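Local coordinates for DUF724 domain-containing protein 6-like (Raphanus sativus, PDB 5ZWX) that binds histone H3 peptides carrying the H3K9me2 mark through a tandem Agenet cassette and probably helps link this mark to DNA methylation in heterochromatin, at residues Lys50-Tyr55 against Arg67-Asp73; Ile8-Leu14 against Val74-Pro79; Asp97-Phe102 against Glu138-His142. All blocks are in the same frame, centred on the assembly; numbering follows the deposited sequence.

Contact 1: residues Lys50-Tyr55 against Arg67-Asp73; sequences KCEVEY and RLREVVD
Backbone hydrogen bonds join Cys51 to Val72 and Val53 to Glu70, two hydrogen-bonded pairs of an antiparallel strand pairing, and the donor Cys51 N lies 2.9 Å from Val72 O. A single bond from Tyr55 N to Leu68 O, 2.9 Å, prolongs the pairing. At the non-hydrogen-bonded pairs the strands draw in, and CA-H...O contacts form, as from Arg69 CA to Val53 O at 3.2 Å.

Glu52, Glu54 and Arg69, with Val71 beside them, lie on one face. Arg69 NE donates to Glu54 OE2 over 3.1 Å, and the oxygen sits at the edge of the guanidinium in its plane. The carboxylate receives this N-H on its anti side, 30° out of its own plane. The extended chain of Glu54, CG anti to the backbone N (chi1 177°), carries the carboxylate out to Arg69, while OE1 forms a salt bridge with Lys37 of strand 32-40; a glutamate suits this place between two cations. Lys50 and Asp73 run side by side into a long salt bridge.

Both strands belong to the Agenet domain, a member of the SH3 clan, whose domains are small, strongly curved beta barrels, and Tyr55, Leu68 and Glu70 all reach the bound peptide.

Tyr55 OH donates to Glu70 OE1 over 2.8 Å, approaching from above the carboxylate plane, with ring and carboxylate planes nearly perpendicular (87°). That bond helps hold the carboxylate whose OE2 makes a salt bridge to a basic side chain of the peptide. Leu68 CD2 lies over one face of the Tyr55 ring, a CH-pi contact 4.3 Å from the centroid.

On the buried side, branched Val53 and Val72 cross at about a right angle, CG1 of Val53 to CG2 of Val72 4.1 Å apart, and both also touch Leu77.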
loop_
_atom_site.group_PDB
_atom_site.type_symbol
_atom_site.label_atom_id
_atom_site.label_comp_id
_atom_site.label_asym_id
_atom_site.label_seq_id
_atom_site.Cartn_x
_atom_site.Cartn_y
_atom_site.Cartn_z
ATOM N N LYS A 50 0.514 -17.828 -9.111
ATOM C CA LYS A 50 0.401 -16.931 -7.968
ATOM C C LYS A 50 1.672 -16.820 -7.121
ATOM O O LYS A 50 2.579 -17.634 -7.231
ATOM C CB LYS A 50 -0.778 -17.380 -7.113
ATOM C CG LYS A 50 -2.096 -17.161 -7.831
ATOM C CD LYS A 50 -3.255 -17.826 -7.133
ATOM C CE LYS A 50 -4.540 -17.572 -7.903
ATOM N NZ LYS A 50 -4.380 -17.919 -9.345
ATOM N N CYS A 51 1.719 -15.787 -6.286
ATOM C CA CYS A 51 2.838 -15.530 -5.383
ATOM C C CYS A 51 2.353 -15.705 -3.965
ATOM O O CYS A 51 1.193 -15.495 -3.708
ATOM C CB CYS A 51 3.376 -14.099 -5.558
ATOM S SG CYS A 51 4.152 -13.859 -7.192
ATOM N N GLU A 52 3.225 -16.081 -3.043
ATOM C CA GLU A 52 2.857 -16.008 -1.642
ATOM C C GLU A 52 3.589 -14.825 -1.024
ATOM O O GLU A 52 4.770 -14.621 -1.303
ATOM C CB GLU A 52 3.190 -17.306 -0.922
ATOM C CG GLU A 52 2.745 -17.334 0.537
ATOM C CD GLU A 52 3.185 -18.600 1.228
ATOM O OE1 GLU A 52 3.955 -19.347 0.601
ATOM O OE2 GLU A 52 2.777 -18.843 2.385
ATOM N N VAL A 53 2.893 -14.047 -0.199
ATOM C CA VAL A 53 3.486 -12.892 0.476
ATOM C C VAL A 53 3.230 -12.972 1.966
ATOM O O VAL A 53 2.297 -13.649 2.415
ATOM C CB VAL A 53 2.939 -11.522 -0.037
ATOM C CG1 VAL A 53 3.267 -11.331 -1.512
ATOM C CG2 VAL A 53 1.419 -11.378 0.220
ATOM N N GLU A 54 4.105 -12.314 2.722
ATOM C CA GLU A 54 3.940 -12.160 4.170
ATOM C C GLU A 54 3.769 -10.700 4.505
ATOM O O GLU A 54 4.590 -9.885 4.099
ATOM C CB GLU A 54 5.152 -12.716 4.910
ATOM C CG GLU A 54 5.087 -12.527 6.413
ATOM C CD GLU A 54 6.281 -13.135 7.114
ATOM O OE1 GLU A 54 7.275 -12.407 7.321
ATOM O OE2 GLU A 54 6.229 -14.342 7.442
ATOM N N TYR A 55 2.712 -10.358 5.244
ATOM C CA TYR A 55 2.491 -8.970 5.626
ATOM C C TYR A 55 3.426 -8.552 6.745
ATOM O O TYR A 55 3.759 -9.351 7.613
ATOM C CB TYR A 55 1.039 -8.743 6.073
ATOM C CG TYR A 55 0.036 -8.853 4.955
ATOM C CD1 TYR A 55 -0.255 -10.084 4.366
ATOM C CD2 TYR A 55 -0.604 -7.732 4.470
ATOM C CE1 TYR A 55 -1.164 -10.176 3.343
ATOM C CE2 TYR A 55 -1.525 -7.818 3.446
ATOM C CZ TYR A 55 -1.808 -9.039 2.895
ATOM O OH TYR A 55 -2.728 -9.107 1.879
ATOM N N ARG A 67 2.847 -13.461 11.547
ATOM C CA ARG A 67 2.486 -12.506 10.510
ATOM C C ARG A 67 1.620 -13.191 9.462
ATOM O O ARG A 67 1.816 -14.365 9.153
ATOM C CB ARG A 67 3.729 -11.890 9.878
ATOM C CG ARG A 67 4.458 -10.972 10.823
ATOM C CD ARG A 67 5.594 -10.234 10.152
ATOM N NE ARG A 67 6.165 -9.245 11.059
ATOM C CZ ARG A 67 7.220 -8.486 10.784
ATOM N NH1 ARG A 67 7.841 -8.596 9.613
ATOM N NH2 ARG A 67 7.655 -7.616 11.687
ATOM N N LEU A 68 0.636 -12.466 8.951
ATOM C CA LEU A 68 -0.299 -13.032 7.993
ATOM C C LEU A 68 0.428 -13.393 6.695
ATOM O O LEU A 68 1.240 -12.617 6.199
ATOM C CB LEU A 68 -1.432 -12.042 7.703
ATOM C CG LEU A 68 -2.444 -12.489 6.649
ATOM C CD1 LEU A 68 -3.154 -13.754 7.110
ATOM C CD2 LEU A 68 -3.439 -11.381 6.312
ATOM N N ARG A 69 0.141 -14.569 6.155
ATOM C CA ARG A 69 0.642 -14.910 4.820
ATOM C C ARG A 69 -0.546 -15.187 3.914
ATOM O O ARG A 69 -1.559 -15.739 4.358
ATOM C CB ARG A 69 1.569 -16.121 4.881
ATOM C CG ARG A 69 2.874 -15.870 5.614
ATOM C CD ARG A 69 3.751 -17.115 5.563
ATOM N NE ARG A 69 5.136 -16.845 5.939
ATOM C CZ ARG A 69 6.152 -17.646 5.636
ATOM N NH1 ARG A 69 5.937 -18.762 4.946
ATOM N NH2 ARG A 69 7.385 -17.325 6.007
ATOM N N GLU A 70 -0.423 -14.794 2.652
ATOM C CA GLU A 70 -1.491 -14.982 1.675
ATOM C C GLU A 70 -0.918 -15.343 0.323
ATOM O O GLU A 70 0.150 -14.856 -0.027
ATOM C CB GLU A 70 -2.329 -13.722 1.524
ATOM C CG GLU A 70 -3.401 -13.604 2.577
ATOM C CD GLU A 70 -4.319 -12.443 2.343
ATOM O OE1 GLU A 70 -3.989 -11.596 1.490
ATOM O OE2 GLU A 70 -5.374 -12.384 3.018
ATOM N N VAL A 71 -1.634 -16.185 -0.421
ATOM C CA VAL A 71 -1.334 -16.430 -1.845
ATOM C C VAL A 71 -2.113 -15.375 -2.642
ATOM O O VAL A 71 -3.321 -15.237 -2.475
ATOM C CB VAL A 71 -1.732 -17.855 -2.253
ATOM C CG1 VAL A 71 -1.514 -18.085 -3.762
ATOM C CG2 VAL A 71 -0.926 -18.878 -1.440
ATOM N N VAL A 72 -1.427 -14.585 -3.461
ATOM C CA VAL A 72 -2.053 -13.482 -4.185
ATOM C C VAL A 72 -1.689 -13.519 -5.667
ATOM O O VAL A 72 -0.731 -14.185 -6.043
ATOM C CB VAL A 72 -1.618 -12.116 -3.624
ATOM C CG1 VAL A 72 -2.025 -11.979 -2.135
ATOM C CG2 VAL A 72 -0.123 -11.942 -3.764
ATOM N N ASP A 73 -2.445 -12.780 -6.481
ATOM C CA ASP A 73 -2.138 -12.592 -7.897
ATOM C C ASP A 73 -0.942 -11.659 -8.050
ATOM O O ASP A 73 -0.766 -10.723 -7.263
ATOM C CB ASP A 73 -3.335 -11.993 -8.648
ATOM C CG ASP A 73 -4.544 -12.927 -8.693
ATOM O OD1 ASP A 73 -4.368 -14.161 -8.739
ATOM O OD2 ASP A 73 -5.677 -12.410 -8.712
#

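Contact 2: residues Ile8-Leu14 against Val74-Pro79; sequences IRLPPFL and VGQLRP
The 3-10 turn 74-76 leads into strand 77-78, which pairs with strand 19-22 in the Agenet domain's SH3-like sheet, and the N-terminal segment 8-14 lies against it. The segment has no regular secondary structure but folds at its end into a type I beta turn, Pro11 to Leu14, closed by the bond from Leu14 N to Pro11 O. Pro12, at the second position, suits the turn through its restricted phi. No hydrogen bond crosses the contact; apolar surfaces hold it together.

Val74 is the meeting point at one end. Its two methyls divide the work: CG2 packs against Leu10 CD2 at 3.7 Å, while CG1 meets the CD corner of the Pro11 ring, 3.9 Å away, and also touches Leu14 CD2 at 3.7 Å. CG1 stands anti to the backbone N (chi1 169°), leaving both branches turned to the N-terminal segment. A compact branched residue suits a place where Leu10, Pro11 and Leu14 meet, with Ile8 CD1 more loosely on CG2.

Leu14 reaches inward with both methyls. Besides the one on Val74, its CD1 rests 3.7 Å from Leu77 CD1, and the two leucines cross at about a right angle. Both also touch Cys51, and they join the segment to the buried side of the sheet. Arg78 instead points away from segment 8-14, where its guanidinium bonds to Arg143 O and forms a salt bridge with Glu21.

Phe13 and Pro79 close the other end. The edge of the phenyl ring lies near Leu77 O, and its CE2 approaches the carbonyl carbon of Arg78. A flat aromatic face and the C-H groups of proline suit each other: Pro79 CG sits over the centre of the Phe13 ring, 3.7 Å from the centroid and 12° off the ring normal.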
loop_
_atom_site.group_PDB
_atom_site.type_symbol
_atom_site.label_atom_id
_atom_site.label_comp_id
_atom_site.label_asym_id
_atom_site.label_seq_id
_atom_site.Cartn_x
_atom_site.Cartn_y
_atom_site.Cartn_z
ATOM N N ILE A 8 4.912 -17.973 -17.073
ATOM C CA ILE A 8 4.692 -16.532 -16.974
ATOM C C ILE A 8 5.991 -15.752 -16.769
ATOM O O ILE A 8 6.911 -16.202 -16.080
ATOM C CB ILE A 8 3.697 -16.141 -15.848
ATOM C CG1 ILE A 8 4.326 -16.292 -14.461
ATOM C CG2 ILE A 8 2.367 -16.900 -16.001
ATOM C CD1 ILE A 8 3.468 -15.745 -13.365
ATOM N N ARG A 9 6.057 -14.590 -17.409
ATOM C CA ARG A 9 7.209 -13.695 -17.311
ATOM C C ARG A 9 6.945 -12.715 -16.187
ATOM O O ARG A 9 6.214 -11.744 -16.380
ATOM C CB ARG A 9 7.418 -12.936 -18.618
ATOM C CG ARG A 9 8.738 -12.171 -18.732
ATOM C CD ARG A 9 9.404 -12.512 -20.072
ATOM N NE ARG A 9 10.864 -12.420 -20.060
ATOM C CZ ARG A 9 11.553 -11.346 -20.434
ATOM N NH1 ARG A 9 10.916 -10.254 -20.825
ATOM N NH2 ARG A 9 12.880 -11.359 -20.402
ATOM N N LEU A 10 7.538 -12.965 -15.028
ATOM C CA LEU A 10 7.324 -12.100 -13.878
ATOM C C LEU A 10 7.988 -10.759 -14.055
ATOM O O LEU A 10 9.043 -10.663 -14.678
ATOM C CB LEU A 10 7.880 -12.737 -12.610
ATOM C CG LEU A 10 7.255 -13.975 -11.998
ATOM C CD1 LEU A 10 8.080 -14.340 -10.772
ATOM C CD2 LEU A 10 5.832 -13.665 -11.600
ATOM N N PRO A 11 7.398 -9.714 -13.459
ATOM C CA PRO A 11 8.126 -8.450 -13.330
ATOM C C PRO A 11 9.449 -8.700 -12.607
ATOM O O PRO A 11 9.466 -9.470 -11.646
ATOM C CB PRO A 11 7.199 -7.582 -12.465
ATOM C CG PRO A 11 5.861 -8.196 -12.585
ATOM C CD PRO A 11 6.057 -9.665 -12.840
ATOM N N PRO A 12 10.536 -8.061 -13.050
ATOM C CA PRO A 12 11.861 -8.216 -12.422
ATOM C C PRO A 12 11.925 -7.970 -10.896
ATOM O O PRO A 12 12.714 -8.623 -10.204
ATOM C CB PRO A 12 12.708 -7.176 -13.169
ATOM C CG PRO A 12 12.114 -7.177 -14.554
ATOM C CD PRO A 12 10.608 -7.275 -14.296
ATOM N N PHE A 13 11.119 -7.063 -10.364
ATOM C CA PHE A 13 11.223 -6.793 -8.924
ATOM C C PHE A 13 10.693 -7.954 -8.086
ATOM O O PHE A 13 10.971 -8.042 -6.893
ATOM C CB PHE A 13 10.481 -5.507 -8.542
ATOM C CG PHE A 13 8.982 -5.657 -8.485
ATOM C CD1 PHE A 13 8.207 -5.434 -9.617
ATOM C CD2 PHE A 13 8.345 -6.000 -7.293
ATOM C CE1 PHE A 13 6.817 -5.555 -9.568
ATOM C CE2 PHE A 13 6.962 -6.123 -7.235
ATOM C CZ PHE A 13 6.200 -5.914 -8.380
ATOM N N LEU A 14 9.925 -8.844 -8.705
ATOM C CA LEU A 14 9.254 -9.883 -7.949
ATOM C C LEU A 14 10.155 -11.090 -7.772
ATOM O O LEU A 14 10.309 -11.900 -8.691
ATOM C CB LEU A 14 7.947 -10.277 -8.643
ATOM C CG LEU A 14 6.629 -10.453 -7.892
ATOM C CD1 LEU A 14 6.470 -9.467 -6.722
ATOM C CD2 LEU A 14 5.436 -10.350 -8.875
ATOM N N VAL A 74 -0.118 -11.909 -9.070
ATOM C CA VAL A 74 0.941 -10.966 -9.380
ATOM C C VAL A 74 0.433 -9.508 -9.465
ATOM O O VAL A 74 1.061 -8.587 -8.935
ATOM C CB VAL A 74 1.627 -11.376 -10.703
ATOM C CG1 VAL A 74 2.547 -10.264 -11.190
ATOM C CG2 VAL A 74 2.407 -12.667 -10.467
ATOM N N GLY A 75 -0.721 -9.304 -10.097
ATOM C CA GLY A 75 -1.260 -7.967 -10.287
ATOM C C GLY A 75 -1.674 -7.258 -8.988
ATOM O O GLY A 75 -2.011 -6.075 -9.021
ATOM N N GLN A 76 -1.611 -7.966 -7.861
ATOM C CA GLN A 76 -1.897 -7.341 -6.550
ATOM C C GLN A 76 -0.650 -6.682 -5.945
ATOM O O GLN A 76 -0.739 -5.989 -4.939
ATOM C CB GLN A 76 -2.444 -8.369 -5.575
ATOM C CG GLN A 76 -3.824 -8.824 -5.909
ATOM C CD GLN A 76 -4.337 -9.848 -4.914
ATOM O OE1 GLN A 76 -4.424 -11.022 -5.233
ATOM N NE2 GLN A 76 -4.650 -9.410 -3.694
ATOM N N LEU A 77 0.511 -6.887 -6.569
ATOM C CA LEU A 77 1.770 -6.461 -5.956
ATOM C C LEU A 77 2.423 -5.325 -6.726
ATOM O O LEU A 77 2.294 -5.260 -7.948
ATOM C CB LEU A 77 2.756 -7.636 -5.884
ATOM C CG LEU A 77 2.232 -8.856 -5.119
ATOM C CD1 LEU A 77 3.255 -9.999 -5.076
ATOM C CD2 LEU A 77 1.819 -8.427 -3.698
ATOM N N ARG A 78 3.113 -4.447 -6.004
ATOM C CA ARG A 78 3.985 -3.465 -6.650
ATOM C C ARG A 78 5.203 -3.244 -5.775
ATOM O O ARG A 78 5.225 -3.715 -4.643
ATOM C CB ARG A 78 3.244 -2.168 -6.923
ATOM C CG ARG A 78 2.896 -1.383 -5.605
ATOM C CD ARG A 78 2.014 -0.179 -5.906
ATOM N NE ARG A 78 2.092 0.788 -4.781
ATOM C CZ ARG A 78 1.631 2.040 -4.841
ATOM N NH1 ARG A 78 1.034 2.479 -5.946
ATOM N NH2 ARG A 78 1.773 2.852 -3.800
ATOM N N PRO A 79 6.264 -2.587 -6.301
ATOM C CA PRO A 79 7.410 -2.423 -5.426
ATOM C C PRO A 79 7.078 -1.383 -4.347
ATOM O O PRO A 79 6.091 -0.680 -4.533
ATOM C CB PRO A 79 8.535 -1.922 -6.381
ATOM C CG PRO A 79 8.016 -2.136 -7.754
ATOM C CD PRO A 79 6.516 -2.029 -7.642
#

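Contact 3: residues Asp97-Phe102 against Glu138-His142; sequences DDVDAF and ELRFH
Strands 98-102 and 139-141 pair antiparallel, their axes 4.6 Å apart at an angle of 150°, with backbone bonds in both directions between Asp100 and Arg140 and further ones from Phe102 N to Glu138 O and from His142 N to Asp98 O.

Asp100 serves two basic side chains through separate oxygens. His142 ND1 donates to OD1 of Asp100 over 2.6 Å, on the syn lone pair and close to the imidazole plane, although the carboxylate and ring planes stand 81° apart. Arg140 NE meets Asp100 OD2 at 2.8 Å on the anti lone pair, with a weak second bond from NH2. Having its CG between backbone N and carbonyl carbon (chi1 66°), Arg140 slants across Asp100; its NH1 continues to Glu21, and its guanidinium forms a cation-pi contact with Trp107.

This pairing probably belongs to the second Agenet unit of the AGD12 cassette, continuous with the first through the long strands 32-40 and 106-116.

On the face opposite Asp100, small Ala101 makes room for Leu139, whose CD2 lies 3.6 Å from Ala101 CB; both pack on Phe134. At one end, Phe141 presents its ring edge to Asp97, with CE1 3.3 Å from OD2, whose hydrogen bond comes from Ala94 N. At the other, two waters lie within hydrogen-bonding distance of both Phe102 O and Glu138 OE2, while OE1 accepts from Arg135 N.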
loop_
_atom_site.group_PDB
_atom_site.type_symbol
_atom_site.label_atom_id
_atom_site.label_comp_id
_atom_site.label_asym_id
_atom_site.label_seq_id
_atom_site.Cartn_x
_atom_site.Cartn_y
_atom_site.Cartn_z
ATOM N N ASP A 97 -4.726 17.404 -3.734
ATOM C CA ASP A 97 -3.625 16.452 -3.904
ATOM C C ASP A 97 -4.114 15.025 -3.659
ATOM O O ASP A 97 -4.905 14.786 -2.754
ATOM C CB ASP A 97 -2.451 16.759 -2.959
ATOM C CG ASP A 97 -1.533 17.886 -3.465
ATOM O OD1 ASP A 97 -1.648 18.327 -4.636
ATOM O OD2 ASP A 97 -0.663 18.321 -2.676
ATOM N N ASP A 98 -3.639 14.076 -4.461
ATOM C CA ASP A 98 -3.890 12.660 -4.207
ATOM C C ASP A 98 -2.829 12.151 -3.256
ATOM O O ASP A 98 -1.640 12.282 -3.533
ATOM C CB ASP A 98 -3.869 11.846 -5.504
ATOM C CG ASP A 98 -5.151 12.001 -6.295
ATOM O OD1 ASP A 98 -6.150 12.493 -5.717
ATOM O OD2 ASP A 98 -5.161 11.645 -7.487
ATOM N N VAL A 99 -3.263 11.621 -2.118
ATOM C CA VAL A 99 -2.338 11.184 -1.080
ATOM C C VAL A 99 -2.701 9.780 -0.624
ATOM O O VAL A 99 -3.797 9.299 -0.904
ATOM C CB VAL A 99 -2.348 12.133 0.151
ATOM C CG1 VAL A 99 -1.788 13.528 -0.249
ATOM C CG2 VAL A 99 -3.765 12.245 0.747
ATOM N N ASP A 100 -1.774 9.107 0.045
ATOM C CA ASP A 100 -2.150 7.955 0.867
ATOM C C ASP A 100 -1.956 8.370 2.316
ATOM O O ASP A 100 -0.977 9.034 2.645
ATOM C CB ASP A 100 -1.307 6.711 0.595
ATOM C CG ASP A 100 -1.234 6.349 -0.869
ATOM O OD1 ASP A 100 -2.204 6.610 -1.620
ATOM O OD2 ASP A 100 -0.174 5.800 -1.263
ATOM N N ALA A 101 -2.891 7.958 3.176
ATOM C CA ALA A 101 -2.817 8.205 4.610
ATOM C C ALA A 101 -2.509 6.912 5.364
ATOM O O ALA A 101 -3.088 5.856 5.068
ATOM C CB ALA A 101 -4.139 8.800 5.112
ATOM N N PHE A 102 -1.593 6.975 6.317
ATOM C CA PHE A 102 -1.299 5.795 7.121
ATOM C C PHE A 102 -2.354 5.577 8.188
ATOM O O PHE A 102 -2.528 6.405 9.099
ATOM C CB PHE A 102 0.061 5.892 7.768
ATOM C CG PHE A 102 0.626 4.562 8.162
ATOM C CD1 PHE A 102 0.989 3.626 7.180
ATOM C CD2 PHE A 102 0.808 4.242 9.497
ATOM C CE1 PHE A 102 1.519 2.396 7.543
ATOM C CE2 PHE A 102 1.340 3.010 9.862
ATOM C CZ PHE A 102 1.702 2.092 8.879
ATOM N N GLU A 138 1.687 11.805 8.467
ATOM C CA GLU A 138 0.887 10.594 8.249
ATOM C C GLU A 138 0.511 10.394 6.781
ATOM O O GLU A 138 -0.201 9.435 6.435
ATOM C CB GLU A 138 -0.402 10.647 9.099
ATOM C CG GLU A 138 -0.128 10.681 10.573
ATOM C CD GLU A 138 -1.442 10.775 11.388
ATOM O OE1 GLU A 138 -2.005 11.891 11.484
ATOM O OE2 GLU A 138 -1.890 9.727 11.914
ATOM N N LEU A 139 0.969 11.302 5.916
ATOM C CA LEU A 139 0.573 11.239 4.505
ATOM C C LEU A 139 1.782 11.034 3.602
ATOM O O LEU A 139 2.890 11.431 3.956
ATOM C CB LEU A 139 -0.131 12.513 4.071
ATOM C CG LEU A 139 -1.323 12.980 4.918
ATOM C CD1 LEU A 139 -1.763 14.274 4.305
ATOM C CD2 LEU A 139 -2.434 11.934 4.847
ATOM N N ARG A 140 1.550 10.420 2.443
ATOM C CA ARG A 140 2.553 10.433 1.373
ATOM C C ARG A 140 1.877 10.815 0.044
ATOM O O ARG A 140 0.715 10.568 -0.153
ATOM C CB ARG A 140 3.240 9.063 1.270
ATOM C CG ARG A 140 2.315 7.939 0.811
ATOM C CD ARG A 140 3.036 6.537 0.789
ATOM N NE ARG A 140 2.185 5.475 0.220
ATOM C CZ ARG A 140 2.580 4.211 0.011
ATOM N NH1 ARG A 140 3.808 3.813 0.361
ATOM N NH2 ARG A 140 1.737 3.330 -0.539
ATOM N N PHE A 141 2.610 11.391 -0.895
ATOM C CA PHE A 141 1.999 11.699 -2.177
ATOM C C PHE A 141 1.759 10.386 -2.862
ATOM O O PHE A 141 2.599 9.494 -2.778
ATOM C CB PHE A 141 2.888 12.641 -3.010
ATOM C CG PHE A 141 2.905 14.027 -2.470
ATOM C CD1 PHE A 141 1.811 14.851 -2.647
ATOM C CD2 PHE A 141 3.996 14.504 -1.756
ATOM C CE1 PHE A 141 1.804 16.145 -2.132
ATOM C CE2 PHE A 141 4.007 15.789 -1.256
ATOM C CZ PHE A 141 2.904 16.613 -1.438
ATOM N N HIS A 142 0.582 10.248 -3.465
ATOM C CA HIS A 142 0.194 9.002 -4.113
ATOM C C HIS A 142 0.966 8.813 -5.415
ATOM O O HIS A 142 1.168 9.775 -6.145
ATOM C CB HIS A 142 -1.299 8.990 -4.420
ATOM C CG HIS A 142 -1.772 7.695 -4.988
ATOM N ND1 HIS A 142 -1.999 6.577 -4.209
ATOM C CD2 HIS A 142 -1.978 7.300 -6.269
ATOM C CE1 HIS A 142 -2.372 5.572 -4.975
ATOM N NE2 HIS A 142 -2.361 5.983 -6.238
HETATM O O HOH W 1 -0.601 7.434 11.098
HETATM O O HOH W 2 -3.684 7.189 11.407
#

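Contacts 1 and 2 touch, with centres about 13 Å apart: Val53 CG1 lies 3.8 Å from Leu77 CD1, and Cys51 SG is 3.9 Å from Val74 CG2. The apolar side of the 50-55/67-73 pairing is therefore continued by residues of contact 2, segment 74-79 of which follows directly after Asp73. Contact 3 lies across the centre of the chain, its centre about 24 Å from that of contact 1 and 23 Å from that of contact 2. Yet the nearest atoms of contacts 2 and 3 are about 3 Å apart, where Arg78 and Arg140 come close; Glu21, salt-bridged to both, probably offsets their like charges. All three reach the same sheet, and contact 1 borders the bound peptide.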